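Local coordinates for APL1 (Anopheles gambiae, PDB 3O6N), which probably pairs with the leucine-rich repeat protein LRIM1, as APL1C does, in a heterodimeric complex that regulates complement-like immunity in the mosquito, at residues Leu320-Leu325 with Leu341-Leu346; Glu275-Ser280 with Lys298-Ser303. One frame throughout, in Å; residues are numbered along the deposited sequence.

The two contacts follow one another along the chain and across the leucine-rich repeat solenoid: contact 2 pairs strands 276-278 and 299-301, and contact 1 then pairs strands 322-324 and 343-345. All four run parallel, and because strands 299-301 and 322-324 are themselves neighbours, the contacts touch, their centres about 9 Å apart. The backbone N atoms of Glu321 and Asn322 probably both bond to Lys298 O, while Leu323 packs on Leu300 and Tyr324 on Asp301. Leucines thus continue through the interior from one coil to the next, and mostly polar and aromatic side chains, with Val299 among them, continue on the other face. Strand 343-345 is the last of this parallel series.

Contact 1. Residues Leu320-Leu325 with Leu341-Leu346; sequences LENLYL and LKNLTL. With NAG (2-acetamido-2-deoxy-beta-D-glucopyranose), chain D.
Leu323 and Leu344 lie side by side and point the same way into the interior of the solenoid, CB of Leu323 meeting CD1 of Leu344 at 3.9 Å. In both, CG is anti to the backbone N (chi1 175° and 177°), a shared torsion that carries CD1 of Leu344 back against CB, CG and CD2 of Leu323. CD2 of Leu341 comes in from the turn before its strand and touches the CB atoms of Leu320 and Leu323, each at 3.7 Å; beyond the other end of the strands, Leu325 reaches Leu346 through their methyls. Branched, flexible leucine suits these places, the consensus apolar positions of a leucine-rich repeat.

Around this core the strands pair in parallel register. Glu321 O accepts two backbone donors, Lys342 N at 2.7 Å and Asn343 N at 3.0 Å. Further on, Leu323 gives its N-H to Asn343 O and takes one from Thr345 N, and Leu325 N closes the series on Thr345 O.

The other face carries Asn322, Tyr324, Asn343 and Thr345. Thr345 OG1 lies at the edge of the Tyr324 ring, in its plane, 3.4 Å from Tyr324 CB; the threonine hydroxyl is hydrogen-bonded to Asp326 OD1, and its methyl touches Tyr324 CD1. Asn343 is glycosylated: its ND2 is bonded to C1 of an N-acetylglucosamine, and Tyr324 OH donates a 3.2 Å hydrogen bond to the sugar's O5. Tyrosine suits this place because its ring reaches beside the sugar while its hydroxyl supplies the donor. One hydrogen bond and one covalent bond, from adjacent strands, would therefore restrict how the first sugar can swing on its asparagine.

Contact 2. Residues Glu275-Ser280 with Lys298-Ser303; sequences ERLYIS and KVLDLS
The side chains of Tyr278 and Asp301 cross at about a right angle, ring and carboxylate planes 78° apart, and it is Asp301 CB, 3.8 Å from Tyr278 CD1, that touches the ring. Val299 CG1 lies 3.9 Å from Tyr278 CE1, and both it and Asp301 CB approach the ring obliquely; Glu252 and Asp254 of the preceding strand also touch Tyr278. This is the parallel strand face of a leucine-rich repeat solenoid. Beta-branched valine suits it, since one methyl, CG1, meets the ring while the other, CG2, packs beside Arg276 CG. The arginine chain then bends away at chi3 (-64°) to a salt bridge with Glu252.

On the interior face, Leu277 and Leu300 lie side by side, CD2 to CD1 3.8 Å, and Ile279 meets Leu302 through their end methyls. Between the faces, Glu275 O accepts from both Lys298 N and Val299 N. Leu277 N bonds to Val299 O, Asp301 N to Leu277 O, and Ile279 N to Asp301 O, the last at 2.8 Å.

Aspartate suits the strand end because its short carboxylate can accept from the backbone two residues on while its second oxygen accepts from a water. OD1 takes the backbone N of Ser303 at 3.0 Å, forming an Asx turn, and also the Ser303 hydroxyl, through the syn lone pair. Asp301 OD2 accepts a hydrogen bond of 2.8 Å from the water, which is also hydrogen-bonded to Ser280 OG at 2.9 Å.

Contact 1. Residues Leu320-Leu325 with Leu341-Leu346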
# COMPACT_ATOMS: atom_id res chain seq x y z
N LEU A 320 -8.28 -9.32 -24.17
CA LEU A 320 -8.45 -9.32 -22.72
C LEU A 320 -9.09 -10.60 -22.19
O LEU A 320 -9.73 -11.34 -22.94
CB LEU A 320 -9.29 -8.12 -22.28
CG LEU A 320 -8.71 -6.73 -22.60
CD1 LEU A 320 -9.75 -5.66 -22.28
CD2 LEU A 320 -7.44 -6.52 -21.80
N GLU A 321 -8.92 -10.84 -20.90
CA GLU A 321 -9.63 -11.92 -20.23
C GLU A 321 -10.77 -11.33 -19.41
O GLU A 321 -11.83 -11.93 -19.29
CB GLU A 321 -8.68 -12.73 -19.35
CG GLU A 321 -7.66 -13.53 -20.14
CD GLU A 321 -6.63 -14.21 -19.25
OE1 GLU A 321 -6.80 -14.20 -18.02
OE2 GLU A 321 -5.64 -14.75 -19.80
N ASN A 322 -10.54 -10.14 -18.86
CA ASN A 322 -11.56 -9.44 -18.06
C ASN A 322 -11.75 -8.01 -18.53
O ASN A 322 -10.79 -7.24 -18.56
CB ASN A 322 -11.18 -9.43 -16.58
CG ASN A 322 -10.97 -10.81 -16.00
OD1 ASN A 322 -10.31 -11.65 -16.60
ND2 ASN A 322 -11.53 -11.04 -14.82
N LEU A 323 -12.98 -7.64 -18.87
CA LEU A 323 -13.27 -6.27 -19.28
C LEU A 323 -14.52 -5.78 -18.55
O LEU A 323 -15.57 -6.40 -18.62
CB LEU A 323 -13.49 -6.20 -20.80
CG LEU A 323 -13.93 -4.85 -21.37
CD1 LEU A 323 -12.88 -3.79 -21.07
CD2 LEU A 323 -14.17 -4.96 -22.88
N TYR A 324 -14.40 -4.66 -17.86
CA TYR A 324 -15.53 -4.12 -17.11
C TYR A 324 -15.98 -2.80 -17.68
O TYR A 324 -15.26 -1.81 -17.60
CB TYR A 324 -15.17 -3.99 -15.63
CG TYR A 324 -14.61 -5.26 -15.05
CD1 TYR A 324 -15.36 -6.43 -15.02
CD2 TYR A 324 -13.32 -5.30 -14.53
CE1 TYR A 324 -14.85 -7.59 -14.49
CE2 TYR A 324 -12.80 -6.47 -14.00
CZ TYR A 324 -13.57 -7.61 -13.98
OH TYR A 324 -13.06 -8.77 -13.46
N LEU A 325 -17.18 -2.79 -18.27
CA LEU A 325 -17.70 -1.60 -18.93
C LEU A 325 -18.94 -1.04 -18.25
O LEU A 325 -19.46 0.00 -18.64
CB LEU A 325 -18.03 -1.90 -20.40
CG LEU A 325 -16.86 -2.33 -21.27
CD1 LEU A 325 -17.33 -2.71 -22.67
CD2 LEU A 325 -15.82 -1.22 -21.33
N LEU A 341 -12.24 -13.09 -24.00
CA LEU A 341 -12.89 -12.64 -22.77
C LEU A 341 -13.53 -13.78 -21.98
O LEU A 341 -14.21 -14.64 -22.54
CB LEU A 341 -13.94 -11.56 -23.06
CG LEU A 341 -13.37 -10.18 -23.43
CD1 LEU A 341 -14.46 -9.26 -23.98
CD2 LEU A 341 -12.69 -9.54 -22.23
N LYS A 342 -13.29 -13.77 -20.67
CA LYS A 342 -13.86 -14.75 -19.75
C LYS A 342 -14.81 -14.09 -18.75
O LYS A 342 -15.68 -14.74 -18.18
CB LYS A 342 -12.75 -15.49 -19.00
CG LYS A 342 -11.85 -16.33 -19.89
CD LYS A 342 -12.65 -17.38 -20.65
CE LYS A 342 -11.74 -18.23 -21.53
NZ LYS A 342 -12.51 -19.26 -22.29
N ASN A 343 -14.63 -12.79 -18.54
CA ASN A 343 -15.48 -12.03 -17.63
C ASN A 343 -15.74 -10.64 -18.21
O ASN A 343 -14.81 -9.86 -18.41
CB ASN A 343 -14.81 -11.91 -16.25
CG ASN A 343 -15.79 -11.50 -15.16
OD1 ASN A 343 -16.78 -10.82 -15.41
ND2 ASN A 343 -15.50 -11.93 -13.93
N LEU A 344 -17.01 -10.34 -18.48
CA LEU A 344 -17.40 -9.09 -19.11
C LEU A 344 -18.60 -8.48 -18.39
O LEU A 344 -19.59 -9.17 -18.15
CB LEU A 344 -17.75 -9.33 -20.58
CG LEU A 344 -18.26 -8.17 -21.44
CD1 LEU A 344 -17.19 -7.09 -21.57
CD2 LEU A 344 -18.70 -8.68 -22.81
N THR A 345 -18.51 -7.20 -18.01
CA THR A 345 -19.67 -6.50 -17.45
C THR A 345 -20.17 -5.44 -18.43
O THR A 345 -19.38 -4.74 -19.06
CB THR A 345 -19.40 -5.88 -16.08
OG1 THR A 345 -18.35 -4.91 -16.17
CG2 THR A 345 -19.01 -6.96 -15.06
N LEU A 346 -21.49 -5.32 -18.54
CA LEU A 346 -22.11 -4.52 -19.61
C LEU A 346 -23.30 -3.69 -19.14
O LEU A 346 -23.81 -2.84 -19.89
CB LEU A 346 -22.58 -5.44 -20.73
CG LEU A 346 -21.51 -6.28 -21.43
CD1 LEU A 346 -22.17 -7.32 -22.34
CD2 LEU A 346 -20.56 -5.39 -22.21
C1 NAG D . -16.36 -11.26 -12.98
C2 NAG D . -16.38 -12.20 -11.78
C3 NAG D . -17.03 -11.57 -10.55
C4 NAG D . -16.52 -10.16 -10.32
C5 NAG D . -16.60 -9.34 -11.60
C6 NAG D . -16.03 -7.94 -11.39
C7 NAG D . -16.47 -14.59 -12.21
C8 NAG D . -17.29 -15.74 -12.72
N2 NAG D . -17.09 -13.42 -12.12
O3 NAG D . -16.74 -12.36 -9.41
O4 NAG D . -17.30 -9.54 -9.32
O5 NAG D . -15.87 -9.98 -12.63
O6 NAG D . -17.07 -6.99 -11.48
O7 NAG D . -15.29 -14.75 -11.90

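Contact 2. Residues Glu275-Ser280 with Lys298-Ser303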
# COMPACT_ATOMS: atom_id res chain seq x y z
N GLU A 275 -0.28 -6.18 -17.24
CA GLU A 275 -1.37 -7.15 -17.33
C GLU A 275 -2.70 -6.63 -16.78
O GLU A 275 -3.77 -7.01 -17.27
CB GLU A 275 -1.01 -8.45 -16.60
CG GLU A 275 0.13 -9.24 -17.24
CD GLU A 275 0.33 -10.60 -16.59
OE1 GLU A 275 -0.54 -11.03 -15.80
OE2 GLU A 275 1.36 -11.24 -16.88
N ARG A 276 -2.63 -5.77 -15.77
CA ARG A 276 -3.84 -5.30 -15.09
C ARG A 276 -3.88 -3.77 -14.97
O ARG A 276 -2.98 -3.16 -14.40
CB ARG A 276 -3.97 -5.96 -13.71
CG ARG A 276 -3.92 -7.49 -13.77
CD ARG A 276 -4.10 -8.14 -12.39
NE ARG A 276 -3.01 -7.81 -11.47
CZ ARG A 276 -1.86 -8.48 -11.39
NH1 ARG A 276 -1.63 -9.51 -12.19
NH2 ARG A 276 -0.93 -8.10 -10.52
N LEU A 277 -4.93 -3.18 -15.53
CA LEU A 277 -5.08 -1.74 -15.56
C LEU A 277 -6.46 -1.37 -15.05
O LEU A 277 -7.47 -1.62 -15.71
CB LEU A 277 -4.90 -1.22 -17.00
CG LEU A 277 -5.09 0.27 -17.29
CD1 LEU A 277 -4.17 1.12 -16.44
CD2 LEU A 277 -4.86 0.55 -18.78
N TYR A 278 -6.51 -0.78 -13.85
CA TYR A 278 -7.77 -0.39 -13.24
C TYR A 278 -7.98 1.11 -13.35
O TYR A 278 -7.12 1.89 -12.92
CB TYR A 278 -7.83 -0.85 -11.78
CG TYR A 278 -7.60 -2.33 -11.59
CD1 TYR A 278 -8.63 -3.25 -11.75
CD2 TYR A 278 -6.34 -2.81 -11.23
CE1 TYR A 278 -8.41 -4.61 -11.56
CE2 TYR A 278 -6.12 -4.17 -11.04
CZ TYR A 278 -7.16 -5.06 -11.21
OH TYR A 278 -6.93 -6.40 -11.02
N ILE A 279 -9.10 1.52 -13.94
CA ILE A 279 -9.39 2.93 -14.11
C ILE A 279 -10.87 3.23 -13.81
O ILE A 279 -11.47 4.09 -14.44
CB ILE A 279 -9.08 3.41 -15.56
CG1 ILE A 279 -7.98 2.54 -16.19
CG2 ILE A 279 -8.67 4.87 -15.56
CD1 ILE A 279 -7.48 3.05 -17.53
N SER A 280 -11.45 2.51 -12.85
CA SER A 280 -12.86 2.72 -12.56
C SER A 280 -13.05 4.04 -11.83
O SER A 280 -12.11 4.58 -11.25
CB SER A 280 -13.44 1.57 -11.72
OG SER A 280 -13.11 1.75 -10.34
N LYS A 298 -4.51 -8.07 -19.71
CA LYS A 298 -5.47 -9.13 -19.41
C LYS A 298 -6.72 -8.58 -18.73
O LYS A 298 -7.82 -9.09 -18.93
CB LYS A 298 -4.83 -10.18 -18.49
CG LYS A 298 -3.65 -10.92 -19.09
CD LYS A 298 -4.02 -11.63 -20.38
CE LYS A 298 -2.84 -12.40 -20.95
NZ LYS A 298 -3.13 -12.99 -22.29
N VAL A 299 -6.54 -7.55 -17.90
CA VAL A 299 -7.66 -7.00 -17.13
C VAL A 299 -7.75 -5.50 -17.35
O VAL A 299 -6.77 -4.77 -17.20
CB VAL A 299 -7.52 -7.30 -15.62
CG1 VAL A 299 -8.65 -6.65 -14.83
CG2 VAL A 299 -7.48 -8.80 -15.36
N LEU A 300 -8.94 -5.03 -17.73
CA LEU A 300 -9.16 -3.61 -17.95
C LEU A 300 -10.47 -3.21 -17.30
O LEU A 300 -11.55 -3.66 -17.70
CB LEU A 300 -9.18 -3.29 -19.45
CG LEU A 300 -9.34 -1.82 -19.86
CD1 LEU A 300 -8.28 -0.94 -19.21
CD2 LEU A 300 -9.29 -1.67 -21.38
N ASP A 301 -10.38 -2.37 -16.27
CA ASP A 301 -11.57 -1.92 -15.57
C ASP A 301 -11.87 -0.47 -15.92
O ASP A 301 -11.15 0.44 -15.52
CB ASP A 301 -11.38 -2.07 -14.05
CG ASP A 301 -12.65 -1.80 -13.28
OD1 ASP A 301 -13.63 -1.32 -13.89
OD2 ASP A 301 -12.67 -2.06 -12.06
N LEU A 302 -12.95 -0.27 -16.68
CA LEU A 302 -13.36 1.06 -17.09
C LEU A 302 -14.74 1.40 -16.51
O LEU A 302 -15.39 2.34 -16.98
CB LEU A 302 -13.43 1.15 -18.61
CG LEU A 302 -12.14 0.86 -19.37
CD1 LEU A 302 -12.43 0.64 -20.85
CD2 LEU A 302 -11.14 1.99 -19.17
N SER A 303 -15.17 0.64 -15.52
CA SER A 303 -16.51 0.83 -14.96
C SER A 303 -16.65 2.17 -14.25
O SER A 303 -15.67 2.73 -13.76
CB SER A 303 -16.88 -0.33 -14.01
OG SER A 303 -16.05 -0.33 -12.84
O HOH W 1 -11.07 -0.27 -10.68